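Transcription regulator (Lactobacillus plantarum WCFS1, PDB 3CLK) probably regulates transcription as a LacI-type DNA-binding protein, its two-lobed periplasmic-binding-protein-like domain likely sensing a small effector. Local coordinates at residues 105-116 with 236-247; 176-184 with 203-211. All blocks are in the same frame, centred on the assembly; numbering follows the deposited sequence.

Contact 1: residues 105-116 with 236-247; sequences ISSDDEDIGYQA and ISQDFFQMGVTG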
ATOM      1  N   ILE B 105     -11.240  -8.953  16.386  1.00 25.40           N
ATOM      2  CA  ILE B 105      -9.983  -8.560  16.997  1.00 25.02           C
ATOM      3  C   ILE B 105      -9.632  -7.242  16.324  1.00 24.92           C
ATOM      4  O   ILE B 105      -9.478  -7.188  15.096  1.00 23.41           O
ATOM      5  CB  ILE B 105      -8.872  -9.565  16.701  1.00 25.09           C
ATOM      6  CG1 ILE B 105      -9.215 -10.915  17.335  1.00 25.63           C
ATOM      7  CG2 ILE B 105      -7.539  -9.023  17.207  1.00 23.16           C
ATOM      8  CD1 ILE B 105      -8.279 -12.037  16.913  1.00 25.69           C
ATOM      9  N   SER B 106      -9.522  -6.182  17.116  1.00 23.65           N
ATOM     10  CA  SER B 106      -9.200  -4.869  16.577  1.00 23.74           C
ATOM     11  C   SER B 106      -8.787  -3.931  17.693  1.00 24.22           C
ATOM     12  O   SER B 106      -8.617  -4.352  18.840  1.00 23.58           O
ATOM     13  CB  SER B 106     -10.416  -4.279  15.864  1.00 24.60           C
ATOM     14  OG  SER B 106     -11.462  -4.033  16.786  1.00 27.68           O
ATOM     15  N   SER B 107      -8.624  -2.658  17.342  1.00 22.32           N
ATOM     16  CA  SER B 107      -8.254  -1.637  18.310  1.00 21.26           C
ATOM     17  C   SER B 107      -9.527  -1.103  18.932  1.00 23.30           C
ATOM     18  O   SER B 107     -10.627  -1.326  18.410  1.00 24.13           O
ATOM     19  CB  SER B 107      -7.522  -0.473  17.626  1.00 20.19           C
ATOM     20  OG  SER B 107      -6.285  -0.881  17.067  1.00 19.05           O
ATOM     21  N   ASP B 108      -9.382  -0.401  20.050  1.00 22.71           N
ATOM     22  CA  ASP B 108     -10.524   0.206  20.711  1.00 21.02           C
ATOM     23  C   ASP B 108     -10.668   1.536  19.980  1.00 22.15           C
ATOM     24  O   ASP B 108      -9.960   2.499  20.281  1.00 20.66           O
ATOM     25  CB  ASP B 108     -10.215   0.451  22.183  1.00 22.24           C
ATOM     26  CG  ASP B 108     -11.390   1.032  22.928  1.00 24.00           C
ATOM     27  OD1 ASP B 108     -12.108   1.879  22.355  1.00 27.23           O
ATOM     28  OD2 ASP B 108     -11.590   0.650  24.092  1.00 27.64           O
ATOM     29  N   ASP B 109     -11.572   1.586  19.008  1.00 19.52           N
ATOM     30  CA  ASP B 109     -11.754   2.799  18.219  1.00 20.67           C
ATOM     31  C   ASP B 109     -12.044   4.036  19.043  1.00 19.83           C
ATOM     32  O   ASP B 109     -11.507   5.104  18.764  1.00 18.70           O
ATOM     33  CB  ASP B 109     -12.852   2.601  17.170  1.00 20.08           C
ATOM     34  CG  ASP B 109     -12.402   1.711  16.031  1.00 22.68           C
ATOM     35  OD1 ASP B 109     -11.460   2.104  15.310  1.00 26.44           O
ATOM     36  OD2 ASP B 109     -12.975   0.622  15.857  1.00 24.02           O
ATOM     37  N   GLU B 110     -12.886   3.916  20.057  1.00 19.09           N
ATOM     38  CA  GLU B 110     -13.159   5.092  20.858  1.00 19.37           C
ATOM     39  C   GLU B 110     -11.863   5.581  21.498  1.00 19.92           C
ATOM     40  O   GLU B 110     -11.584   6.780  21.509  1.00 20.79           O
ATOM     41  CB  GLU B 110     -14.193   4.800  21.951  1.00 22.21           C
ATOM     42  CG  GLU B 110     -14.635   6.079  22.651  1.00 29.06           C
ATOM     43  CD  GLU B 110     -15.625   5.852  23.775  1.00 31.04           C
ATOM     44  OE1 GLU B 110     -16.595   5.088  23.578  1.00 34.04           O
ATOM     45  OE2 GLU B 110     -15.436   6.455  24.849  1.00 33.90           O
ATOM     46  N   ASP B 111     -11.066   4.655  22.026  1.00 19.06           N
ATOM     47  CA  ASP B 111      -9.808   5.034  22.662  1.00 20.70           C
ATOM     48  C   ASP B 111      -8.824   5.607  21.644  1.00 21.96           C
ATOM     49  O   ASP B 111      -7.954   6.398  22.002  1.00 22.56           O
ATOM     50  CB  ASP B 111      -9.185   3.840  23.394  1.00 20.22           C
ATOM     51  CG  ASP B 111      -8.084   4.260  24.358  1.00 21.72           C
ATOM     52  OD1 ASP B 111      -8.318   5.180  25.164  1.00 24.48           O
ATOM     53  OD2 ASP B 111      -6.986   3.672  24.315  1.00 20.68           O
ATOM     54  N   ILE B 112      -8.956   5.218  20.375  1.00 22.90           N
ATOM     55  CA  ILE B 112      -8.075   5.772  19.353  1.00 20.33           C
ATOM     56  C   ILE B 112      -8.371   7.260  19.238  1.00 21.31           C
ATOM     57  O   ILE B 112      -7.459   8.088  19.283  1.00 20.05           O
ATOM     58  CB  ILE B 112      -8.285   5.112  17.967  1.00 21.43           C
ATOM     59  CG1 ILE B 112      -7.658   3.716  17.956  1.00 19.40           C
ATOM     60  CG2 ILE B 112      -7.673   6.000  16.862  1.00 19.41           C
ATOM     61  CD1 ILE B 112      -7.694   3.024  16.605  1.00 18.60           C
ATOM     62  N   GLY B 113      -9.652   7.595  19.104  1.00 21.51           N
ATOM     63  CA  GLY B 113     -10.051   8.987  18.987  1.00 19.95           C
ATOM     64  C   GLY B 113      -9.698   9.771  20.237  1.00 19.69           C
ATOM     65  O   GLY B 113      -9.321  10.950  20.172  1.00 16.55           O
ATOM     66  N   TYR B 114      -9.828   9.098  21.375  1.00 18.00           N
ATOM     67  CA  TYR B 114      -9.532   9.667  22.681  1.00 19.71           C
ATOM     68  C   TYR B 114      -8.044   9.993  22.813  1.00 18.90           C
ATOM     69  O   TYR B 114      -7.686  11.102  23.187  1.00 20.89           O
ATOM     70  CB  TYR B 114      -9.940   8.678  23.773  1.00 22.07           C
ATOM     71  CG  TYR B 114      -9.845   9.212  25.187  1.00 25.61           C
ATOM     72  CD1 TYR B 114     -10.711  10.210  25.645  1.00 27.96           C
ATOM     73  CD2 TYR B 114      -8.926   8.680  26.086  1.00 25.23           C
ATOM     74  CE1 TYR B 114     -10.664  10.655  26.973  1.00 27.77           C
ATOM     75  CE2 TYR B 114      -8.869   9.112  27.405  1.00 28.72           C
ATOM     76  CZ  TYR B 114      -9.739  10.097  27.846  1.00 28.78           C
ATOM     77  OH  TYR B 114      -9.682  10.502  29.164  1.00 30.43           O
ATOM     78  N   GLN B 115      -7.185   9.028  22.504  1.00 18.97           N
ATOM     79  CA  GLN B 115      -5.741   9.242  22.592  1.00 19.82           C
ATOM     80  C   GLN B 115      -5.209  10.255  21.576  1.00 19.04           C
ATOM     81  O   GLN B 115      -4.356  11.083  21.899  1.00 17.13           O
ATOM     82  CB  GLN B 115      -5.002   7.914  22.432  1.00 19.98           C
ATOM     83  CG  GLN B 115      -5.044   7.054  23.690  1.00 25.86           C
ATOM     84  CD  GLN B 115      -4.130   5.851  23.603  1.00 27.69           C
ATOM     85  OE1 GLN B 115      -2.955   5.972  23.262  1.00 30.59           O
ATOM     86  NE2 GLN B 115      -4.662   4.684  23.927  1.00 31.19           N
ATOM     87  N   ALA B 116      -5.715  10.191  20.352  1.00 16.59           N
ATOM     88  CA  ALA B 116      -5.286  11.115  19.303  1.00 18.73           C
ATOM     89  C   ALA B 116      -5.560  12.558  19.715  1.00 18.71           C
ATOM     90  O   ALA B 116      -4.709  13.445  19.570  1.00 16.50           O
ATOM     91  CB  ALA B 116      -6.026  10.795  17.991  1.00 18.53           C
ATOM     92  N   ILE B 236      -1.191   7.648  16.004  1.00 17.44           N
ATOM     93  CA  ILE B 236      -1.699   6.729  17.005  1.00 18.13           C
ATOM     94  C   ILE B 236      -1.613   5.478  16.153  1.00 18.85           C
ATOM     95  O   ILE B 236      -2.397   5.289  15.213  1.00 18.83           O
ATOM     96  CB  ILE B 236      -3.159   7.033  17.387  1.00 15.70           C
ATOM     97  CG1 ILE B 236      -3.230   8.375  18.117  1.00 15.13           C
ATOM     98  CG2 ILE B 236      -3.713   5.917  18.276  1.00 18.22           C
ATOM     99  CD1 ILE B 236      -2.344   8.456  19.358  1.00 19.70           C
ATOM    100  N   SER B 237      -0.625   4.645  16.451  1.00 18.55           N
ATOM    101  CA  SER B 237      -0.384   3.448  15.667  1.00 20.18           C
ATOM    102  C   SER B 237      -1.134   2.233  16.163  1.00 21.20           C
ATOM    103  O   SER B 237      -1.196   1.981  17.367  1.00 21.92           O
ATOM    104  CB  SER B 237       1.114   3.162  15.633  1.00 19.78           C
ATOM    105  OG  SER B 237       1.806   4.318  15.198  1.00 20.22           O
ATOM    106  N   GLN B 238      -1.719   1.496  15.223  1.00 21.03           N
ATOM    107  CA  GLN B 238      -2.460   0.284  15.546  1.00 22.25           C
ATOM    108  C   GLN B 238      -1.494  -0.861  15.318  1.00 21.85           C
ATOM    109  O   GLN B 238      -0.656  -0.802  14.415  1.00 20.64           O
ATOM    110  CB  GLN B 238      -3.669   0.105  14.615  1.00 21.05           C
ATOM    111  CG  GLN B 238      -4.682   1.232  14.652  1.00 22.49           C
ATOM    112  CD  GLN B 238      -5.989   0.846  13.974  1.00 22.31           C
ATOM    113  OE1 GLN B 238      -6.662  -0.088  14.401  1.00 25.56           O
ATOM    114  NE2 GLN B 238      -6.345   1.557  12.912  1.00 19.57           N
ATOM    115  N   ASP B 239      -1.608  -1.906  16.127  1.00 22.36           N
ATOM    116  CA  ASP B 239      -0.727  -3.048  15.972  1.00 23.59           C
ATOM    117  C   ASP B 239      -1.378  -4.058  15.042  1.00 24.22           C
ATOM    118  O   ASP B 239      -1.805  -5.127  15.481  1.00 24.73           O
ATOM    119  CB  ASP B 239      -0.446  -3.696  17.327  1.00 25.51           C
ATOM    120  CG  ASP B 239       0.723  -4.659  17.275  1.00 25.82           C
ATOM    121  OD1 ASP B 239       1.042  -5.152  16.177  1.00 24.58           O
ATOM    122  OD2 ASP B 239       1.322  -4.931  18.334  1.00 31.27           O
ATOM    123  N   PHE B 240      -1.450  -3.709  13.756  1.00 22.80           N
ATOM    124  CA  PHE B 240      -2.054  -4.570  12.741  1.00 22.11           C
ATOM    125  C   PHE B 240      -1.408  -5.953  12.714  1.00 22.83           C
ATOM    126  O   PHE B 240      -2.091  -6.971  12.581  1.00 20.67           O
ATOM    127  CB  PHE B 240      -1.915  -3.933  11.352  1.00 19.60           C
ATOM    128  CG  PHE B 240      -2.586  -2.588  11.222  1.00 20.50           C
ATOM    129  CD1 PHE B 240      -3.964  -2.463  11.369  1.00 18.77           C
ATOM    130  CD2 PHE B 240      -1.838  -1.448  10.929  1.00 18.59           C
ATOM    131  CE1 PHE B 240      -4.596  -1.213  11.222  1.00 19.41           C
ATOM    132  CE2 PHE B 240      -2.458  -0.200  10.781  1.00 18.96           C
ATOM    133  CZ  PHE B 240      -3.833  -0.082  10.926  1.00 18.39           C
ATOM    134  N   PHE B 241      -0.086  -5.983  12.826  1.00 23.17           N
ATOM    135  CA  PHE B 241       0.643  -7.241  12.799  1.00 24.13           C
ATOM    136  C   PHE B 241       0.070  -8.184  13.853  1.00 23.73           C
ATOM    137  O   PHE B 241      -0.279  -9.330  13.556  1.00 23.60           O
ATOM    138  CB  PHE B 241       2.125  -7.003  13.087  1.00 25.60           C
ATOM    139  CG  PHE B 241       2.994  -8.202  12.816  1.00 28.63           C
ATOM    140  CD1 PHE B 241       3.500  -8.434  11.542  1.00 29.21           C
ATOM    141  CD2 PHE B 241       3.298  -9.102  13.834  1.00 28.09           C
ATOM    142  CE1 PHE B 241       4.305  -9.547  11.283  1.00 30.30           C
ATOM    143  CE2 PHE B 241       4.100 -10.219  13.587  1.00 31.04           C
ATOM    144  CZ  PHE B 241       4.604 -10.439  12.306  1.00 29.39           C
ATOM    145  N   GLN B 242      -0.029  -7.691  15.082  1.00 22.61           N
ATOM    146  CA  GLN B 242      -0.548  -8.483  16.179  1.00 24.58           C
ATOM    147  C   GLN B 242      -1.979  -8.943  15.918  1.00 23.56           C
ATOM    148  O   GLN B 242      -2.359 -10.042  16.317  1.00 22.71           O
ATOM    149  CB  GLN B 242      -0.486  -7.688  17.481  1.00 27.28           C
ATOM    150  CG  GLN B 242      -0.883  -8.502  18.710  1.00 31.32           C
ATOM    151  CD  GLN B 242      -0.085  -9.793  18.828  1.00 35.23           C
ATOM    152  OE1 GLN B 242       1.147  -9.787  18.743  1.00 36.94           O
ATOM    153  NE2 GLN B 242      -0.784 -10.906  19.028  1.00 35.91           N
HETATM  154  N   MSE B 243      -2.773  -8.108  15.259  1.00 21.98           N
HETATM  155  CA  MSE B 243      -4.141  -8.492  14.949  1.00 23.11           C
HETATM  156  C   MSE B 243      -4.094  -9.762  14.121  1.00 22.32           C
HETATM  157  O   MSE B 243      -4.865 -10.695  14.349  1.00 23.47           O
HETATM  158  CB  MSE B 243      -4.843  -7.402  14.146  1.00 24.74           C
HETATM  159  CG  MSE B 243      -5.070  -6.131  14.918  1.00 25.37           C
HETATM  160 SE   MSE B 243      -6.121  -4.896  13.886  1.00 30.47          SE
HETATM  161  CE  MSE B 243      -5.679  -3.266  14.844  1.00 25.94           C
ATOM    162  N   GLY B 244      -3.176  -9.782  13.165  1.00 21.50           N
ATOM    163  CA  GLY B 244      -3.020 -10.926  12.290  1.00 23.31           C
ATOM    164  C   GLY B 244      -2.516 -12.154  13.016  1.00 25.64           C
ATOM    165  O   GLY B 244      -2.943 -13.278  12.729  1.00 23.77           O
ATOM    166  N   VAL B 245      -1.589 -11.944  13.947  1.00 26.16           N
ATOM    167  CA  VAL B 245      -1.043 -13.048  14.730  1.00 26.88           C
ATOM    168  C   VAL B 245      -2.157 -13.681  15.566  1.00 25.66           C
ATOM    169  O   VAL B 245      -2.398 -14.882  15.490  1.00 27.44           O
ATOM    170  CB  VAL B 245       0.074 -12.562  15.679  1.00 26.20           C
ATOM    171  CG1 VAL B 245       0.492 -13.689  16.628  1.00 27.79           C
ATOM    172  CG2 VAL B 245       1.261 -12.094  14.861  1.00 23.78           C
ATOM    173  N   THR B 246      -2.836 -12.850  16.349  1.00 26.85           N
ATOM    174  CA  THR B 246      -3.921 -13.288  17.219  1.00 25.95           C
ATOM    175  C   THR B 246      -5.044 -13.958  16.430  1.00 27.43           C
ATOM    176  O   THR B 246      -5.606 -14.976  16.861  1.00 26.09           O
ATOM    177  CB  THR B 246      -4.495 -12.092  18.006  1.00 26.90           C
ATOM    178  OG1 THR B 246      -3.427 -11.423  18.693  1.00 29.70           O
ATOM    179  CG2 THR B 246      -5.523 -12.556  19.026  1.00 29.23           C
ATOM    180  N   GLY B 247      -5.367 -13.390  15.273  1.00 24.41           N
ATOM    181  CA  GLY B 247      -6.413 -13.956  14.446  1.00 25.49           C
ATOM    182  C   GLY B 247      -6.162 -15.423  14.157  1.00 23.88           C
ATOM    183  O   GLY B 247      -7.039 -16.255  14.342  1.00 22.55           O
TER
HETATM  184  O   HOH W   1      -3.794  -1.939  18.087  1.00 16.77           O
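I236 lies against one flank of helix 109-121. Its CG1 branch stands beside its own backbone N (chi1 -67°), which brings CG1 within 3.7 Å of A116 CB. Beyond it, I236 CD1 reaches Q115 CB at 4.1 Å. The other branch, CG2, meets I112 CG2, while P272 of strand 271-273 also touches I236. At the far end of the contact the roles are exchanged, and I105 leans on helix 240-256. Its chain is extended at chi2 (171°), carrying CD1 across T246 to 3.5 Å from T246 CG2 and 3.6 Å from the backbone N of G247, while I105 CG2 faces the CA of M243. Each segment runs from a strand of one lobe into a helix of the other, and the two passages side by side are two of the three interlobe crossovers of the periplasmic-binding-protein fold, as in LacI-type regulators. Both helices start with an aspartate N-cap: D108 accepts from D111 N, and D239 from Q242 N. Between the isoleucines, the extended selenomethionine M243 runs alongside the first crossover, its SE 4.1 Å from S106 CA and its methyl CE 3.3 Å from S107 OG. That hydroxyl donates to Q238 OE1 at 2.8 Å, approaching 19° out of the carbonyl plane, and it also accepts from a water that in turn takes the N-H of D239. The serine thus links both crossovers directly and through solvent. The amide of Q238 is held at its other end by D221, which accepts from NE2, and I112 CD1 packs against its CD.

Contact 2: residues 176-184 with 203-211; sequences AMKAFGKNT and QASSFGIEV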
ATOM      1  N   ALA B 176     -11.316  18.059   3.184  1.00 16.18           N
ATOM      2  CA  ALA B 176     -11.594  18.548   4.522  1.00 16.17           C
ATOM      3  C   ALA B 176     -10.731  19.777   4.843  1.00 15.13           C
ATOM      4  O   ALA B 176     -11.209  20.718   5.470  1.00 16.51           O
ATOM      5  CB  ALA B 176     -11.342  17.440   5.547  1.00 15.75           C
HETATM    6  N   MSE B 177      -9.469  19.784   4.415  1.00 16.14           N
HETATM    7  CA  MSE B 177      -8.607  20.936   4.713  1.00 15.77           C
HETATM    8  C   MSE B 177      -9.141  22.179   3.978  1.00 16.85           C
HETATM    9  O   MSE B 177      -9.077  23.301   4.498  1.00 15.45           O
HETATM   10  CB  MSE B 177      -7.150  20.638   4.327  1.00 16.03           C
HETATM   11  CG  MSE B 177      -6.140  21.738   4.703  1.00 16.24           C
HETATM   12 SE   MSE B 177      -6.018  22.111   6.628  1.00 24.49          SE
HETATM   13  CE  MSE B 177      -6.743  23.918   6.693  1.00 19.16           C
ATOM     14  N   LYS B 178      -9.682  21.977   2.775  1.00 16.63           N
ATOM     15  CA  LYS B 178     -10.255  23.078   2.007  1.00 17.98           C
ATOM     16  C   LYS B 178     -11.459  23.599   2.785  1.00 17.95           C
ATOM     17  O   LYS B 178     -11.659  24.810   2.900  1.00 18.35           O
ATOM     18  CB  LYS B 178     -10.683  22.600   0.614  1.00 18.99           C
ATOM     19  CG  LYS B 178      -9.511  22.223  -0.285  1.00 20.03           C
ATOM     20  CD  LYS B 178      -9.988  21.640  -1.604  1.00 22.18           C
ATOM     21  CE  LYS B 178      -8.819  21.158  -2.464  1.00 17.56           C
ATOM     22  NZ  LYS B 178      -9.340  20.526  -3.708  1.00 18.46           N
ATOM     23  N   ALA B 179     -12.241  22.674   3.338  1.00 15.70           N
ATOM     24  CA  ALA B 179     -13.405  23.022   4.131  1.00 17.72           C
ATOM     25  C   ALA B 179     -12.988  23.875   5.338  1.00 18.76           C
ATOM     26  O   ALA B 179     -13.582  24.921   5.608  1.00 18.57           O
ATOM     27  CB  ALA B 179     -14.112  21.757   4.595  1.00 17.76           C
ATOM     28  N   PHE B 180     -11.966  23.436   6.063  1.00 18.92           N
ATOM     29  CA  PHE B 180     -11.506  24.204   7.217  1.00 18.39           C
ATOM     30  C   PHE B 180     -11.108  25.600   6.762  1.00 19.42           C
ATOM     31  O   PHE B 180     -11.419  26.592   7.421  1.00 20.39           O
ATOM     32  CB  PHE B 180     -10.325  23.519   7.892  1.00 17.43           C
ATOM     33  CG  PHE B 180     -10.677  22.231   8.575  1.00 18.57           C
ATOM     34  CD1 PHE B 180     -11.795  22.146   9.400  1.00 19.52           C
ATOM     35  CD2 PHE B 180      -9.862  21.113   8.442  1.00 16.02           C
ATOM     36  CE1 PHE B 180     -12.089  20.961  10.083  1.00 18.14           C
ATOM     37  CE2 PHE B 180     -10.144  19.939   9.113  1.00 14.47           C
ATOM     38  CZ  PHE B 180     -11.263  19.862   9.938  1.00 16.23           C
ATOM     39  N   GLY B 181     -10.416  25.676   5.633  1.00 19.00           N
ATOM     40  CA  GLY B 181     -10.020  26.967   5.109  1.00 20.15           C
ATOM     41  C   GLY B 181      -8.592  27.374   5.406  1.00 21.63           C
ATOM     42  O   GLY B 181      -7.987  26.947   6.388  1.00 19.35           O
ATOM     43  N   LYS B 182      -8.052  28.207   4.525  1.00 23.41           N
ATOM     44  CA  LYS B 182      -6.697  28.717   4.648  1.00 24.93           C
ATOM     45  C   LYS B 182      -6.570  29.545   5.931  1.00 25.98           C
ATOM     46  O   LYS B 182      -5.504  29.610   6.541  1.00 25.58           O
ATOM     47  CB  LYS B 182      -6.389  29.588   3.433  1.00 26.72           C
ATOM     48  CG  LYS B 182      -4.975  30.126   3.358  1.00 32.48           C
ATOM     49  CD  LYS B 182      -4.843  31.067   2.165  1.00 36.60           C
ATOM     50  CE  LYS B 182      -3.402  31.506   1.937  1.00 39.43           C
ATOM     51  NZ  LYS B 182      -2.810  32.153   3.141  1.00 41.47           N
ATOM     52  N   ASN B 183      -7.668  30.171   6.337  1.00 25.05           N
ATOM     53  CA  ASN B 183      -7.681  31.001   7.537  1.00 26.76           C
ATOM     54  C   ASN B 183      -8.332  30.309   8.726  1.00 25.31           C
ATOM     55  O   ASN B 183      -8.811  30.970   9.653  1.00 26.06           O
ATOM     56  CB  ASN B 183      -8.397  32.321   7.234  1.00 28.34           C
ATOM     57  CG  ASN B 183      -7.674  33.137   6.180  1.00 32.01           C
ATOM     58  OD1 ASN B 183      -8.278  33.948   5.481  1.00 37.96           O
ATOM     59  ND2 ASN B 183      -6.366  32.930   6.065  1.00 34.70           N
ATOM     60  N   THR B 184      -8.330  28.977   8.711  1.00 22.54           N
ATOM     61  CA  THR B 184      -8.920  28.207   9.797  1.00 22.05           C
ATOM     62  C   THR B 184      -8.388  28.654  11.149  1.00 23.24           C
ATOM     63  O   THR B 184      -7.247  29.102  11.260  1.00 23.33           O
ATOM     64  CB  THR B 184      -8.629  26.700   9.659  1.00 20.84           C
ATOM     65  OG1 THR B 184      -9.271  26.000  10.728  1.00 19.12           O
ATOM     66  CG2 THR B 184      -7.133  26.419   9.721  1.00 17.84           C
ATOM     67  N   GLN B 203      -2.593  19.842   1.414  1.00 16.25           N
ATOM     68  CA  GLN B 203      -3.495  20.971   1.196  1.00 16.87           C
ATOM     69  C   GLN B 203      -3.126  22.132   2.102  1.00 18.46           C
ATOM     70  O   GLN B 203      -3.174  23.288   1.685  1.00 18.55           O
ATOM     71  CB  GLN B 203      -4.963  20.595   1.432  1.00 18.14           C
ATOM     72  CG  GLN B 203      -5.935  21.742   1.070  1.00 19.16           C
ATOM     73  CD  GLN B 203      -5.818  22.168  -0.392  1.00 21.10           C
ATOM     74  OE1 GLN B 203      -5.896  23.356  -0.722  1.00 23.78           O
ATOM     75  NE2 GLN B 203      -5.636  21.198  -1.270  1.00 20.85           N
ATOM     76  N   ALA B 204      -2.770  21.829   3.346  1.00 18.69           N
ATOM     77  CA  ALA B 204      -2.365  22.879   4.282  1.00 20.32           C
ATOM     78  C   ALA B 204      -1.170  23.594   3.663  1.00 21.14           C
ATOM     79  O   ALA B 204      -1.100  24.823   3.639  1.00 20.24           O
ATOM     80  CB  ALA B 204      -1.962  22.272   5.619  1.00 19.66           C
ATOM     81  N   SER B 205      -0.233  22.809   3.150  1.00 21.95           N
ATOM     82  CA  SER B 205       0.963  23.351   2.527  1.00 23.38           C
ATOM     83  C   SER B 205       0.605  24.299   1.383  1.00 23.48           C
ATOM     84  O   SER B 205       1.193  25.376   1.248  1.00 23.67           O
ATOM     85  CB  SER B 205       1.843  22.211   2.024  1.00 26.21           C
ATOM     86  OG  SER B 205       3.030  22.719   1.446  1.00 31.47           O
ATOM     87  N   SER B 206      -0.369  23.908   0.567  1.00 22.77           N
ATOM     88  CA  SER B 206      -0.807  24.739  -0.544  1.00 22.99           C
ATOM     89  C   SER B 206      -1.413  26.058  -0.058  1.00 23.27           C
ATOM     90  O   SER B 206      -1.347  27.075  -0.760  1.00 22.22           O
ATOM     91  CB  SER B 206      -1.821  23.985  -1.404  1.00 24.90           C
ATOM     92  OG  SER B 206      -1.203  22.880  -2.051  1.00 28.74           O
ATOM     93  N   PHE B 207      -2.010  26.039   1.132  1.00 20.70           N
ATOM     94  CA  PHE B 207      -2.599  27.248   1.707  1.00 20.47           C
ATOM     95  C   PHE B 207      -1.517  28.088   2.404  1.00 20.88           C
ATOM     96  O   PHE B 207      -1.800  29.160   2.941  1.00 24.78           O
ATOM     97  CB  PHE B 207      -3.691  26.893   2.735  1.00 18.38           C
ATOM     98  CG  PHE B 207      -5.021  26.491   2.130  1.00 16.79           C
ATOM     99  CD1 PHE B 207      -5.405  26.935   0.873  1.00 15.91           C
ATOM    100  CD2 PHE B 207      -5.925  25.722   2.868  1.00 18.29           C
ATOM    101  CE1 PHE B 207      -6.667  26.627   0.355  1.00 19.68           C
ATOM    102  CE2 PHE B 207      -7.191  25.409   2.360  1.00 17.79           C
ATOM    103  CZ  PHE B 207      -7.560  25.865   1.100  1.00 19.17           C
ATOM    104  N   GLY B 208      -0.282  27.600   2.402  1.00 21.34           N
ATOM    105  CA  GLY B 208       0.793  28.327   3.052  1.00 21.18           C
ATOM    106  C   GLY B 208       0.815  28.115   4.561  1.00 22.42           C
ATOM    107  O   GLY B 208       1.424  28.895   5.296  1.00 22.30           O
ATOM    108  N   ILE B 209       0.131  27.070   5.023  1.00 21.13           N
ATOM    109  CA  ILE B 209       0.077  26.725   6.444  1.00 20.60           C
ATOM    110  C   ILE B 209       1.215  25.741   6.744  1.00 21.15           C
ATOM    111  O   ILE B 209       1.269  24.649   6.185  1.00 20.86           O
ATOM    112  CB  ILE B 209      -1.281  26.059   6.807  1.00 19.96           C
ATOM    113  CG1 ILE B 209      -2.426  27.045   6.556  1.00 20.11           C
ATOM    114  CG2 ILE B 209      -1.283  25.613   8.273  1.00 18.71           C
ATOM    115  CD1 ILE B 209      -3.807  26.455   6.783  1.00 19.14           C
ATOM    116  N   GLU B 210       2.118  26.131   7.633  1.00 21.89           N
ATOM    117  CA  GLU B 210       3.252  25.283   7.985  1.00 23.34           C
ATOM    118  C   GLU B 210       2.964  24.263   9.087  1.00 19.37           C
ATOM    119  O   GLU B 210       2.384  24.584  10.110  1.00 21.83           O
ATOM    120  CB  GLU B 210       4.427  26.162   8.410  1.00 26.19           C
ATOM    121  CG  GLU B 210       4.851  27.147   7.346  1.00 33.19           C
ATOM    122  CD  GLU B 210       5.842  28.154   7.872  1.00 34.73           C
ATOM    123  OE1 GLU B 210       6.950  27.738   8.263  1.00 35.82           O
ATOM    124  OE2 GLU B 210       5.505  29.357   7.901  1.00 39.44           O
ATOM    125  N   VAL B 211       3.396  23.034   8.866  1.00 17.86           N
ATOM    126  CA  VAL B 211       3.203  21.960   9.829  1.00 16.69           C
ATOM    127  C   VAL B 211       4.591  21.568  10.342  1.00 15.59           C
ATOM    128  O   VAL B 211       5.499  21.339   9.550  1.00 15.96           O
ATOM    129  CB  VAL B 211       2.544  20.749   9.150  1.00 16.69           C
ATOM    130  CG1 VAL B 211       2.464  19.568  10.131  1.00 14.87           C
ATOM    131  CG2 VAL B 211       1.153  21.142   8.636  1.00 15.47           C
TER
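The selenomethionine M177 meets the 203-211 segment along its whole side chain. Its CB sits 3.6 Å from Q203 CB, and the next atom, M177 CG, anti to its own backbone N (chi1 -175°), lies 3.6 Å from the backbone N of A204. Bends at chi2 and chi3 then turn the chain along the end of helix 194-206: M177 SE faces A204 CB at 4.2 Å, and M177 CE meets I209 CD1 tip to tip at 3.9 Å. Next to this chain stands F207, whose ring has a neighbour over each face. K182 CB makes a CH-pi contact over one face, 3.9 Å from the ring centroid, and Q203 OE1 lies over the opposite face, offset toward the rim. At the ring edge, in its plane, the carbonyl M177 O comes within 3.5 Å of F207 CE2. From the face, the K182 chain continues past the phenylalanine backbone, its CG 3.5 Å from F207 CB. Replacing F207 with an alanine would probably open a gap between the two helix ends and leave the aliphatic part of K182 without the flat surface it rests on. Both segments turn at glycines with positive phi, G181 after helix 170-180 and G208 in a Schellman motif after helix 194-206; after the second turn I209 points back toward the loop that carries K182. The two helices are neighbouring connections of the mixed sheet, one leading into strand 188-191 and the other out of it to strand 216-219; M177 rests on I189 of the former, while A204 and I209 lie on L215, just before the latter.

In the fold
Contact 2 lies wholly in the lobe built on the mixed sheet, whereas contact 1 straddles the two lobes. Contact 1 lies close to the centre of the molecule, 7 Å from the centre of the chain, where helix 109-121 enters this lobe and strand 234-237 leaves it for helix 240-256 of the other. Contact 2 lies far out, joining the C-terminal ends of helices 170-180 and 194-206. Their centres are 29 Å apart and their nearest atoms about 13 Å. Contact 2 is nested within the loop that contact 1 closes: the chain crosses over, builds most of this lobe, returns, and later crosses once more to add strand 271-273. Relative movement of the lobes would thus be expected to concern contact 1 more directly.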